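SusD superfamily protein (Parabacteroides distasonis, PDB 3OTN) probably binds carbohydrate or another nutrient at the bacterial outer membrane. Local coordinates at residues A[124-129]-A[157-162]; A[273-278]-A[329-334]. All blocks are in the same frame, centred on the assembly; numbering follows the deposited sequence.

Contact 1 (A[124-129]-A[157-162]); sequences LYYFYL and KEIYDE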
ATOM      1  N   LEU A 124      -5.148  -9.978  -5.422  1.00 15.78           N
ATOM      2  CA  LEU A 124      -4.402  -9.013  -4.620  1.00 16.99           C
ATOM      3  C   LEU A 124      -2.900  -9.361  -4.547  1.00 16.25           C
ATOM      4  O   LEU A 124      -2.030  -8.513  -4.814  1.00 14.57           O
ATOM      5  CB  LEU A 124      -5.011  -8.890  -3.205  1.00 19.01           C
ATOM      6  CG  LEU A 124      -4.388  -7.848  -2.241  1.00 19.35           C
ATOM      7  CD1 LEU A 124      -4.594  -6.423  -2.752  1.00 16.44           C
ATOM      8  CD2 LEU A 124      -4.863  -8.038  -0.824  1.00 14.56           C
ATOM      9  N   TYR A 125      -2.603 -10.616  -4.225  1.00 16.75           N
ATOM     10  CA  TYR A 125      -1.207 -11.061  -4.104  1.00 16.08           C
ATOM     11  C   TYR A 125      -0.476 -10.886  -5.448  1.00 16.53           C
ATOM     12  O   TYR A 125       0.650 -10.370  -5.473  1.00 18.01           O
ATOM     13  CB  TYR A 125      -1.116 -12.517  -3.666  1.00 16.56           C
ATOM     14  CG  TYR A 125      -1.537 -12.758  -2.217  1.00 17.17           C
ATOM     15  CD1 TYR A 125      -0.956 -12.037  -1.170  1.00 19.07           C
ATOM     16  CD2 TYR A 125      -2.429 -13.745  -1.895  1.00 18.21           C
ATOM     17  CE1 TYR A 125      -1.304 -12.263   0.130  1.00 16.73           C
ATOM     18  CE2 TYR A 125      -2.799 -13.975  -0.582  1.00 16.37           C
ATOM     19  CZ  TYR A 125      -2.238 -13.223   0.420  1.00 15.20           C
ATOM     20  OH  TYR A 125      -2.587 -13.454   1.719  1.00 16.77           O
ATOM     21  N   TYR A 126      -1.127 -11.301  -6.540  1.00 16.10           N
ATOM     22  CA  TYR A 126      -0.550 -11.195  -7.864  1.00 16.30           C
ATOM     23  C   TYR A 126      -0.376  -9.752  -8.320  1.00 17.29           C
ATOM     24  O   TYR A 126       0.611  -9.438  -8.972  1.00 16.29           O
ATOM     25  CB  TYR A 126      -1.365 -11.964  -8.913  1.00 17.95           C
ATOM     26  CG  TYR A 126      -0.922 -13.388  -9.058  1.00 16.84           C
ATOM     27  CD1 TYR A 126       0.348 -13.694  -9.584  1.00 19.84           C
ATOM     28  CD2 TYR A 126      -1.742 -14.429  -8.673  1.00 13.06           C
ATOM     29  CE1 TYR A 126       0.757 -15.012  -9.732  1.00 17.39           C
ATOM     30  CE2 TYR A 126      -1.359 -15.748  -8.828  1.00 16.68           C
ATOM     31  CZ  TYR A 126      -0.100 -16.050  -9.320  1.00 17.49           C
ATOM     32  OH  TYR A 126       0.280 -17.380  -9.433  1.00 21.64           O
ATOM     33  N   PHE A 127      -1.315  -8.880  -7.958  1.00 16.00           N
ATOM     34  CA  PHE A 127      -1.220  -7.461  -8.320  1.00 15.77           C
ATOM     35  C   PHE A 127      -0.017  -6.818  -7.656  1.00 18.29           C
ATOM     36  O   PHE A 127       0.623  -5.988  -8.280  1.00 19.77           O
ATOM     37  CB  PHE A 127      -2.536  -6.733  -7.953  1.00 18.55           C
ATOM     38  CG  PHE A 127      -2.636  -5.314  -8.438  1.00 15.66           C
ATOM     39  CD1 PHE A 127      -2.340  -4.976  -9.751  1.00 18.14           C
ATOM     40  CD2 PHE A 127      -3.112  -4.327  -7.595  1.00 13.56           C
ATOM     41  CE1 PHE A 127      -2.493  -3.657 -10.193  1.00 16.16           C
ATOM     42  CE2 PHE A 127      -3.282  -3.017  -8.022  1.00 16.50           C
ATOM     43  CZ  PHE A 127      -2.948  -2.673  -9.314  1.00 17.63           C
ATOM     44  N   TYR A 128       0.295  -7.182  -6.404  1.00 15.92           N
ATOM     45  CA  TYR A 128       1.529  -6.698  -5.767  1.00 17.20           C
ATOM     46  C   TYR A 128       2.754  -7.303  -6.487  1.00 18.24           C
ATOM     47  O   TYR A 128       3.655  -6.569  -6.898  1.00 17.93           O
ATOM     48  CB  TYR A 128       1.579  -6.991  -4.272  1.00 16.74           C
ATOM     49  CG  TYR A 128       0.829  -5.980  -3.485  1.00 20.60           C
ATOM     50  CD1 TYR A 128      -0.570  -5.971  -3.478  1.00 25.31           C
ATOM     51  CD2 TYR A 128       1.499  -4.935  -2.841  1.00 14.83           C
ATOM     52  CE1 TYR A 128      -1.288  -4.985  -2.770  1.00 27.59           C
ATOM     53  CE2 TYR A 128       0.802  -3.970  -2.131  1.00 17.30           C
ATOM     54  CZ  TYR A 128      -0.577  -3.988  -2.089  1.00 27.50           C
ATOM     55  OH  TYR A 128      -1.236  -3.021  -1.364  1.00 25.98           O
ATOM     56  N   LEU A 129       2.735  -8.622  -6.704  1.00 16.36           N
ATOM     57  CA  LEU A 129       3.857  -9.283  -7.393  1.00 18.43           C
ATOM     58  C   LEU A 129       4.197  -8.675  -8.759  1.00 18.36           C
ATOM     59  O   LEU A 129       5.387  -8.377  -9.050  1.00 17.75           O
ATOM     60  CB  LEU A 129       3.616 -10.774  -7.547  1.00 18.54           C
ATOM     61  CG  LEU A 129       3.751 -11.615  -6.296  1.00 17.82           C
ATOM     62  CD1 LEU A 129       3.211 -13.017  -6.663  1.00 17.52           C
ATOM     63  CD2 LEU A 129       5.226 -11.706  -5.856  1.00 16.05           C
ATOM     64  N   LYS A 157       1.274  -9.103 -18.749  1.00 19.74           N
ATOM     65  CA  LYS A 157      -0.055  -9.066 -19.387  1.00 21.96           C
ATOM     66  C   LYS A 157      -0.879 -10.343 -19.174  1.00 22.31           C
ATOM     67  O   LYS A 157      -2.086 -10.265 -18.906  1.00 22.52           O
ATOM     68  CB  LYS A 157       0.039  -8.730 -20.883  1.00 22.70           C
ATOM     69  CG  LYS A 157      -1.331  -8.341 -21.486  1.00 26.18           C
ATOM     70  CD  LYS A 157      -1.172  -7.809 -22.926  1.00 25.01           C
ATOM     71  CE  LYS A 157      -2.490  -7.202 -23.478  1.00 31.07           C
ATOM     72  NZ  LYS A 157      -3.562  -8.212 -23.529  1.00 30.38           N
ATOM     73  N   GLU A 158      -0.224 -11.496 -19.233  1.00 21.68           N
ATOM     74  CA  GLU A 158      -0.889 -12.762 -18.955  1.00 20.28           C
ATOM     75  C   GLU A 158      -1.379 -12.883 -17.501  1.00 19.71           C
ATOM     76  O   GLU A 158      -2.458 -13.426 -17.260  1.00 20.18           O
ATOM     77  CB  GLU A 158       0.002 -13.970 -19.327  1.00 21.98           C
ATOM     78  CG  GLU A 158       0.323 -14.152 -20.836  1.00 27.64           C
ATOM     79  CD  GLU A 158       1.235 -15.373 -21.109  1.00 32.95           C
ATOM     80  OE1 GLU A 158       1.349 -16.240 -20.216  1.00 28.29           O
ATOM     81  OE2 GLU A 158       1.831 -15.475 -22.208  1.00 30.23           O
ATOM     82  N   ILE A 159      -0.596 -12.399 -16.541  1.00 19.52           N
ATOM     83  CA  ILE A 159      -0.986 -12.463 -15.139  1.00 19.65           C
ATOM     84  C   ILE A 159      -2.260 -11.619 -14.954  1.00 20.54           C
ATOM     85  O   ILE A 159      -3.226 -12.073 -14.344  1.00 18.91           O
ATOM     86  CB  ILE A 159       0.111 -11.950 -14.170  1.00 18.54           C
ATOM     87  CG1 ILE A 159       1.428 -12.748 -14.269  1.00 21.88           C
ATOM     88  CG2 ILE A 159      -0.414 -11.901 -12.745  1.00 16.70           C
ATOM     89  CD1 ILE A 159       1.277 -14.283 -14.169  1.00 21.42           C
ATOM     90  N   TYR A 160      -2.268 -10.413 -15.507  1.00 20.09           N
ATOM     91  CA  TYR A 160      -3.468  -9.589 -15.478  1.00 21.19           C
ATOM     92  C   TYR A 160      -4.667 -10.240 -16.217  1.00 19.46           C
ATOM     93  O   TYR A 160      -5.756 -10.346 -15.653  1.00 20.29           O
ATOM     94  CB  TYR A 160      -3.226  -8.208 -16.083  1.00 18.22           C
ATOM     95  CG  TYR A 160      -2.605  -7.134 -15.222  1.00 23.35           C
ATOM     96  CD1 TYR A 160      -3.388  -6.244 -14.494  1.00 25.84           C
ATOM     97  CD2 TYR A 160      -1.237  -6.921 -15.232  1.00 20.61           C
ATOM     98  CE1 TYR A 160      -2.798  -5.192 -13.733  1.00 28.11           C
ATOM     99  CE2 TYR A 160      -0.653  -5.914 -14.478  1.00 18.29           C
ATOM    100  CZ  TYR A 160      -1.430  -5.048 -13.742  1.00 20.18           C
ATOM    101  OH  TYR A 160      -0.822  -4.041 -13.060  1.00 19.60           O
ATOM    102  N   ASP A 161      -4.458 -10.670 -17.454  1.00 20.77           N
ATOM    103  CA  ASP A 161      -5.581 -11.139 -18.284  1.00 19.65           C
ATOM    104  C   ASP A 161      -6.134 -12.507 -17.863  1.00 20.35           C
ATOM    105  O   ASP A 161      -7.309 -12.780 -18.082  1.00 21.37           O
ATOM    106  CB  ASP A 161      -5.172 -11.255 -19.760  1.00 20.03           C
ATOM    107  CG  ASP A 161      -4.874  -9.921 -20.415  1.00 25.22           C
ATOM    108  OD1 ASP A 161      -5.206  -8.866 -19.860  1.00 20.65           O
ATOM    109  OD2 ASP A 161      -4.303  -9.960 -21.512  1.00 21.51           O
ATOM    110  N   GLU A 162      -5.275 -13.375 -17.340  1.00 19.45           N
ATOM    111  CA  GLU A 162      -5.664 -14.738 -16.978  1.00 21.76           C
ATOM    112  C   GLU A 162      -5.963 -14.946 -15.512  1.00 20.10           C
ATOM    113  O   GLU A 162      -6.746 -15.841 -15.167  1.00 21.15           O
ATOM    114  CB  GLU A 162      -4.590 -15.749 -17.447  1.00 21.12           C
ATOM    115  CG  GLU A 162      -4.431 -15.801 -18.967  1.00 25.46           C
ATOM    116  CD  GLU A 162      -3.283 -16.677 -19.469  1.00 34.19           C
ATOM    117  OE1 GLU A 162      -3.034 -17.754 -18.878  1.00 25.43           O
ATOM    118  OE2 GLU A 162      -2.644 -16.288 -20.482  1.00 29.20           O
TER

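Contact 2 (A[273-278]-A[329-334]); sequences SGISAY and MDLNGY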
ATOM      1  N   SER A 273      15.672   7.894  20.493  1.00 34.49           N
ATOM      2  CA  SER A 273      15.282   9.206  21.057  1.00 31.43           C
ATOM      3  C   SER A 273      14.695   9.165  22.481  1.00 32.09           C
ATOM      4  O   SER A 273      14.706  10.173  23.201  1.00 34.77           O
ATOM      5  CB  SER A 273      14.228   9.839  20.155  1.00 31.26           C
ATOM      6  OG  SER A 273      13.101   8.967  19.998  1.00 29.93           O
ATOM      7  N   GLY A 274      14.104   8.036  22.853  1.00 30.74           N
ATOM      8  CA  GLY A 274      13.502   7.895  24.168  1.00 29.51           C
ATOM      9  C   GLY A 274      12.157   8.580  24.347  1.00 27.89           C
ATOM     10  O   GLY A 274      11.746   8.778  25.491  1.00 26.54           O
ATOM     11  N   ILE A 275      11.460   8.904  23.236  1.00 25.44           N
ATOM     12  CA  ILE A 275      10.136   9.540  23.307  1.00 24.62           C
ATOM     13  C   ILE A 275       8.978   8.578  23.589  1.00 23.91           C
ATOM     14  O   ILE A 275       7.862   9.037  23.793  1.00 25.55           O
ATOM     15  CB  ILE A 275       9.780  10.355  22.008  1.00 23.79           C
ATOM     16  CG1 ILE A 275       9.616   9.448  20.769  1.00 25.92           C
ATOM     17  CG2 ILE A 275      10.825  11.484  21.814  1.00 29.65           C
ATOM     18  CD1 ILE A 275       8.716  10.068  19.637  1.00 23.67           C
ATOM     19  N   SER A 276       9.255   7.274  23.570  1.00 22.18           N
ATOM     20  CA  SER A 276       8.246   6.218  23.610  1.00 22.28           C
ATOM     21  C   SER A 276       8.466   5.174  24.694  1.00 23.78           C
ATOM     22  O   SER A 276       9.526   5.122  25.324  1.00 23.59           O
ATOM     23  CB  SER A 276       8.189   5.491  22.268  1.00 22.20           C
ATOM     24  OG  SER A 276       9.171   4.492  22.186  1.00 20.45           O
ATOM     25  N   ALA A 277       7.439   4.339  24.868  1.00 24.11           N
ATOM     26  CA  ALA A 277       7.413   3.213  25.828  1.00 24.24           C
ATOM     27  C   ALA A 277       8.109   1.989  25.252  1.00 23.97           C
ATOM     28  O   ALA A 277       8.386   1.050  25.971  1.00 23.13           O
ATOM     29  CB  ALA A 277       5.954   2.836  26.193  1.00 22.48           C
ATOM     30  N   TYR A 278       8.359   1.986  23.946  1.00 24.42           N
ATOM     31  CA  TYR A 278       9.073   0.878  23.315  1.00 24.76           C
ATOM     32  C   TYR A 278      10.508   0.793  23.841  1.00 28.81           C
ATOM     33  O   TYR A 278      11.086   1.810  24.229  1.00 26.04           O
ATOM     34  CB  TYR A 278       9.106   1.062  21.808  1.00 24.25           C
ATOM     35  CG  TYR A 278       7.749   0.972  21.154  1.00 21.81           C
ATOM     36  CD1 TYR A 278       7.160  -0.268  20.904  1.00 22.92           C
ATOM     37  CD2 TYR A 278       7.057   2.121  20.767  1.00 19.55           C
ATOM     38  CE1 TYR A 278       5.890  -0.364  20.316  1.00 25.17           C
ATOM     39  CE2 TYR A 278       5.795   2.043  20.160  1.00 21.15           C
ATOM     40  CZ  TYR A 278       5.210   0.795  19.935  1.00 23.68           C
ATOM     41  OH  TYR A 278       3.957   0.718  19.311  1.00 23.63           O
HETATM   42  N   MSE A 329      11.316  18.000  24.242  1.00 31.41           N
HETATM   43  CA  MSE A 329      12.445  17.572  23.424  1.00 28.52           C
HETATM   44  C   MSE A 329      12.193  18.036  21.989  1.00 29.53           C
HETATM   45  O   MSE A 329      11.202  17.626  21.336  1.00 26.57           O
HETATM   46  CB  MSE A 329      12.575  16.055  23.386  1.00 26.81           C
HETATM   47  CG  MSE A 329      13.382  15.415  24.524  1.00 38.26           C
HETATM   48 SE   MSE A 329      13.299  13.468  24.315  0.75 43.33          SE
HETATM   49  CE  MSE A 329      14.065  13.472  22.535  1.00 25.67           C
ATOM     50  N   ASP A 330      13.110  18.863  21.509  1.00 29.33           N
ATOM     51  CA  ASP A 330      13.204  19.212  20.117  1.00 28.48           C
ATOM     52  C   ASP A 330      13.795  17.988  19.413  1.00 28.83           C
ATOM     53  O   ASP A 330      14.866  17.527  19.778  1.00 33.69           O
ATOM     54  CB  ASP A 330      14.121  20.445  19.981  1.00 29.50           C
ATOM     55  CG  ASP A 330      14.066  21.072  18.611  1.00 32.48           C
ATOM     56  OD1 ASP A 330      13.842  20.347  17.615  1.00 27.93           O
ATOM     57  OD2 ASP A 330      14.276  22.307  18.543  1.00 36.14           O
ATOM     58  N   LEU A 331      13.122  17.465  18.398  1.00 26.93           N
ATOM     59  CA  LEU A 331      13.654  16.310  17.645  1.00 27.59           C
ATOM     60  C   LEU A 331      14.628  16.723  16.538  1.00 27.41           C
ATOM     61  O   LEU A 331      15.229  15.862  15.882  1.00 30.53           O
ATOM     62  CB  LEU A 331      12.509  15.493  17.052  1.00 25.95           C
ATOM     63  CG  LEU A 331      11.445  15.023  18.047  1.00 26.96           C
ATOM     64  CD1 LEU A 331      10.283  14.361  17.274  1.00 23.06           C
ATOM     65  CD2 LEU A 331      12.060  14.110  19.086  1.00 30.28           C
ATOM     66  N   ASN A 332      14.758  18.022  16.318  1.00 29.49           N
ATOM     67  CA  ASN A 332      15.725  18.598  15.370  1.00 33.42           C
ATOM     68  C   ASN A 332      15.540  18.063  13.946  1.00 34.23           C
ATOM     69  O   ASN A 332      16.505  17.766  13.256  1.00 34.62           O
ATOM     70  CB  ASN A 332      17.185  18.370  15.837  1.00 32.13           C
ATOM     71  CG  ASN A 332      17.446  18.890  17.227  1.00 38.59           C
ATOM     72  OD1 ASN A 332      17.923  18.147  18.089  1.00 43.78           O
ATOM     73  ND2 ASN A 332      17.138  20.177  17.467  1.00 36.08           N
ATOM     74  N   GLY A 333      14.294  17.971  13.506  1.00 33.05           N
ATOM     75  CA  GLY A 333      13.990  17.502  12.149  1.00 30.09           C
ATOM     76  C   GLY A 333      12.531  17.161  12.022  1.00 27.28           C
ATOM     77  O   GLY A 333      11.818  17.114  13.023  1.00 26.52           O
ATOM     78  N   TYR A 334      12.089  16.899  10.798  1.00 23.83           N
ATOM     79  CA  TYR A 334      10.734  16.400  10.588  1.00 23.98           C
ATOM     80  C   TYR A 334      10.684  14.878  10.730  1.00 23.26           C
ATOM     81  O   TYR A 334      11.549  14.159  10.237  1.00 20.96           O
ATOM     82  CB  TYR A 334      10.214  16.781   9.205  1.00 23.39           C
ATOM     83  CG  TYR A 334      10.243  18.275   8.906  1.00 25.95           C
ATOM     84  CD1 TYR A 334       9.421  19.159   9.595  1.00 26.73           C
ATOM     85  CD2 TYR A 334      11.029  18.778   7.863  1.00 28.89           C
ATOM     86  CE1 TYR A 334       9.419  20.533   9.291  1.00 25.52           C
ATOM     87  CE2 TYR A 334      11.043  20.136   7.557  1.00 31.57           C
ATOM     88  CZ  TYR A 334      10.229  21.009   8.259  1.00 31.78           C
ATOM     89  OH  TYR A 334      10.257  22.355   7.916  1.00 40.31           O
TER

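Contact 1 (A[124-129]-A[157-162])
Two side-chain pairs, Tyr-126 with Ile-159 and Phe-127 with Tyr-160, join helix 108-133 to helix 156-172, and no hydrogen bond crosses between 124-129 and 157-162. The first pair sets one isoleucine methyl against the base of a tyrosine ring. Ile-159 directs CG2 at the root of Tyr-126, where this methyl lies 3.7 Å from CD1 and 3.9 Å from CB, the two side chains crossing at about a right angle. Because CG2 stands anti to the backbone N of Ile-159, it is the branch that reaches across, while CG1 is turned beside that N (chi1 -60°).

The hydroxyl end of Tyr-160 meets the CD1-CE1 flank of the Phe-127 ring. With CG of Phe-127 anti to its own nitrogen (chi1 -172°), the ring swings toward helix 156-172 and offers its edge. Tyr-160 OH sits near the plane of that ring, 3.3 Å from Phe-127 CE1, and Tyr-160 CE1 follows at 3.9 Å from the same carbon. This is van der Waals packing of a hydroxyl end against a ring edge. A leucine in place of Tyr-160 would probably leave the edge of Phe-127 without this neighbour and open a gap between the helices.

All four side chains are buried. The hydroxyl of Tyr-126 is satisfied beyond the pair by the carbonyl oxygen of Ile-139. Such helix-on-helix packing is consistent with the TPR-like helical architecture of the SusD family. On one flank, helix 187-202 packs on Phe-127 through Leu-193 and Thr-200 and receives Tyr-160 edge-to-face at Tyr-201; helix 79-100 touches Tyr-126 through Ile-90.

Contact 2 (A[273-278]-A[329-334])
A selenomethionine methyl resting near a backbone carbonyl marks this contact: CE of Met-329 lies 3.4 Å from O of Ser-273, and SE follows at 3.8 Å from the same oxygen. The residue carries selenium in place of sulfur. Its chain runs extended through chi2 and then bends at chi3 (58°), which leaves the terminal methyl beside the loop 273-278.

The same methyl also meets Ile-275, whose CG2 is 3.9 Å from Met-329 CE; SE of Met-329 lies 4.0 Å from that CG2, so the selenium and its methyl both rest against it. CG2 of Ile-275 is shared, since CD2 of Leu-331 approaches it at 4.0 Å, with the side chains of Ile-275 and Leu-331 crossing at about a right angle. One isoleucine branch thus touches two residues of the strand, and the contact across the segments is made without hydrogen bonds.

Strand 329-331 is an outer strand of a three-stranded antiparallel sheet whose middle strand is 308-312; Met-329 and Leu-331 bond through their backbones to Tyr-312 and Thr-310. Phe-309 of that middle strand also touches both Ile-275 and Leu-331, adding an aromatic side chain to the apolar cluster. After Leu-331 the chain turns a corner, and Asp-330 forms an Asx turn there: its OD1 accepts a hydrogen bond from the backbone N of Asn-332 (2.8 Å), on the anti side and 30° out of the carboxylate plane.

On the loop side, Ser-273 turns its hydroxyl to the carbonyl oxygen of Pro-270.

In the fold
From the N terminus the chain passes through helices 15-25, 64-68 and 79-100 before helix 108-133, and returns in helix 156-172, where contact 1 closes a connection of 27 residues, five of them helical. It then passes through helices 187-202 and 210-225 before strand 249-253 leads into the loop holding 273-278. Contact 2 closes a longer excursion of 50 residues, including strand 308-312, when strand 329-331 comes back to that loop. The two closures are in series, neither enclosing nor crossing the other. Their centres lie 41 Å apart on opposite sides of the chain's centre: contact 1 joins helices, whereas contact 2 fastens a loop to the edge of a small sheet.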